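Local coordinates for protein Co-type Nitrile Hydratase beta subunit (Pseudomonas putida, PDB 3QYH) that forms the beta subunit of a cobalt-type nitrile hydratase, an enzyme that hydrates nitriles to the corresponding amides, at residues 136-141 against 156-161. Sequence-based numbering, arbitrary orientation. Where two conformers were deposited one is given.
Sequences KVRVLN and GKVGTV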
loop_
_atom_site.group_PDB
_atom_site.type_symbol
_atom_site.label_atom_id
_atom_site.label_comp_id
_atom_site.label_asym_id
_atom_site.label_seq_id
_atom_site.Cartn_x
_atom_site.Cartn_y
_atom_site.Cartn_z
ATOM N N LYS B 136 -7.662 24.223 9.896
ATOM C CA LYS B 136 -8.825 23.587 9.278
ATOM C C LYS B 136 -8.690 23.799 7.786
ATOM O O LYS B 136 -8.421 24.904 7.339
ATOM C CB LYS B 136 -10.138 24.207 9.768
ATOM C CG LYS B 136 -10.342 24.150 11.281
ATOM C CD LYS B 136 -10.468 22.716 11.799
ATOM C CE LYS B 136 -11.755 22.060 11.352
ATOM N NZ LYS B 136 -12.962 22.726 11.932
ATOM N N VAL B 137 -8.851 22.731 7.016
ATOM C CA VAL B 137 -8.730 22.825 5.572
ATOM C C VAL B 137 -9.912 22.151 4.891
ATOM O O VAL B 137 -10.542 21.268 5.461
ATOM C CB VAL B 137 -7.421 22.172 5.050
ATOM C CG1 VAL B 137 -6.175 22.973 5.504
ATOM C CG2 VAL B 137 -7.327 20.728 5.505
ATOM N N ARG B 138 -10.224 22.590 3.675
ATOM C CA ARG B 138 -11.223 21.907 2.867
ATOM C C ARG B 138 -10.552 21.335 1.626
ATOM O O ARG B 138 -9.713 21.982 1.005
ATOM C CB ARG B 138 -12.367 22.857 2.473
ATOM C CG ARG B 138 -13.573 22.143 1.852
ATOM C CD ARG B 138 -14.621 23.127 1.322
ATOM N NE ARG B 138 -15.146 23.996 2.373
ATOM C CZ ARG B 138 -16.176 23.692 3.152
ATOM N NH1 ARG B 138 -16.797 22.527 3.012
ATOM N NH2 ARG B 138 -16.579 24.549 4.080
ATOM N N VAL B 139 -10.915 20.110 1.276
ATOM C CA VAL B 139 -10.382 19.467 0.082
ATOM C C VAL B 139 -11.088 20.048 -1.133
ATOM O O VAL B 139 -12.321 20.099 -1.171
ATOM C CB VAL B 139 -10.606 17.945 0.110
ATOM C CG1 VAL B 139 -10.052 17.291 -1.167
ATOM C CG2 VAL B 139 -9.953 17.355 1.377
ATOM N N LEU B 140 -10.318 20.492 -2.115
ATOM C CA LEU B 140 -10.891 21.094 -3.307
ATOM C C LEU B 140 -11.729 20.083 -4.089
ATOM O O LEU B 140 -11.393 18.903 -4.180
ATOM C CB LEU B 140 -9.804 21.687 -4.206
ATOM C CG LEU B 140 -8.991 22.836 -3.595
ATOM C CD1 LEU B 140 -7.899 23.288 -4.544
ATOM C CD2 LEU B 140 -9.902 24.002 -3.244
ATOM N N ASN B 141 -12.838 20.553 -4.648
ATOM C CA ASN B 141 -13.624 19.708 -5.523
ATOM C C ASN B 141 -12.997 19.711 -6.901
ATOM O O ASN B 141 -13.217 20.631 -7.690
ATOM C CB ASN B 141 -15.071 20.194 -5.592
ATOM C CG ASN B 141 -15.954 19.257 -6.396
ATOM O OD1 ASN B 141 -15.627 18.085 -6.576
ATOM N ND2 ASN B 141 -17.089 19.762 -6.861
ATOM N N GLY B 156 -14.466 18.284 -1.227
ATOM C CA GLY B 156 -15.392 19.230 -0.635
ATOM C C GLY B 156 -15.514 19.127 0.873
ATOM O O GLY B 156 -16.252 19.906 1.487
ATOM N N LYS B 157 -14.813 18.178 1.489
ATOM C CA LYS B 157 -14.990 17.967 2.926
ATOM C C LYS B 157 -13.950 18.754 3.736
ATOM O O LYS B 157 -12.879 19.095 3.228
ATOM C CB LYS B 157 -14.929 16.481 3.279
ATOM C CG LYS B 157 -15.950 15.613 2.543
ATOM C CD LYS B 157 -17.361 16.054 2.871
ATOM C CE LYS B 157 -18.398 14.980 2.537
ATOM N NZ LYS B 157 -18.315 14.541 1.146
ATOM N N VAL B 158 -14.274 19.024 4.996
ATOM C CA VAL B 158 -13.415 19.850 5.852
ATOM C C VAL B 158 -12.741 18.976 6.890
ATOM O O VAL B 158 -13.395 18.193 7.581
ATOM C CB VAL B 158 -14.236 20.958 6.586
ATOM C CG1 VAL B 158 -13.443 21.559 7.745
ATOM C CG2 VAL B 158 -14.700 22.039 5.594
ATOM N N GLY B 159 -11.428 19.119 7.016
ATOM C CA GLY B 159 -10.705 18.355 8.022
ATOM C C GLY B 159 -9.632 19.187 8.709
ATOM O O GLY B 159 -9.455 20.371 8.406
ATOM N N THR B 160 -8.897 18.554 9.622
ATOM C CA THR B 160 -7.852 19.236 10.393
ATOM C C THR B 160 -6.467 18.675 10.035
ATOM O O THR B 160 -6.249 17.464 10.088
ATOM C CB THR B 160 -8.100 19.052 11.902
ATOM O OG1 THR B 160 -9.455 19.420 12.221
ATOM C CG2 THR B 160 -7.092 19.879 12.752
ATOM N N VAL B 161 -5.545 19.546 9.645
ATOM C CA VAL B 161 -4.169 19.119 9.411
ATOM C C VAL B 161 -3.608 18.601 10.736
ATOM O O VAL B 161 -3.621 19.309 11.743
ATOM C CB VAL B 161 -3.303 20.270 8.878
ATOM C CG1 VAL B 161 -1.830 19.815 8.714
ATOM C CG2 VAL B 161 -3.859 20.792 7.544
#
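Val137 and Gly159 form an antiparallel hydrogen-bonded pair, joining strands 136-139 and 158-168 in the SH3-like beta sheet of the C-terminal region. Val137 N donates to Gly159 O and Gly159 N returns the bond to Val137 O, each at 2.8 Å. Toward the loop joining the strands, Val139 N meets Lys157 O at 2.9 Å, and the pairing ends with a bond from Gly156 N to Val139 O that is bent, with the donor above the carbonyl plane. CA-H groups of Lys136, Val158 and Arg138 lie against the carbonyl oxygens of Gly159, Val137 and Lys157, adding weak contacts between the main bonds.

Lys136, Arg138, Val158 and Thr160 share one face. Lys136 curls back on itself, bent at chi2, chi3 and chi4, which brings CD within 3.5 Å of Thr160 OG1 and CE beside Val158 CG1. In the modelled conformer, one of two for Arg138, the side chain leaves with CG anti to the backbone N (chi1 -169°) and bends at chi3, laying its guanidinium across Val158. Val158 CG2 sits over the centre of one face, 3.3 Å from Arg138 CZ, while at the guanidinium edge Arg138 NH1 donates to Gly156 O, 3.1 Å away and only 8° out of the guanidinium plane. Val137 turns to the other face, where its CG1 meets Val161 CG2 at 3.8 Å, the two side chains crossing at about a right angle; Phe131 and Val188 also touch Val137 on this buried side. Val139 packs on Phe190 and Leu216.

Further out, strand 216-218 flanks 136-139 while strand 183-191 borders 158-168, so both strands are interior to the sheet. Helix 192-196 is tied to the second of them by Glu194, whose OE2 accepts the backbone N-H of Val158.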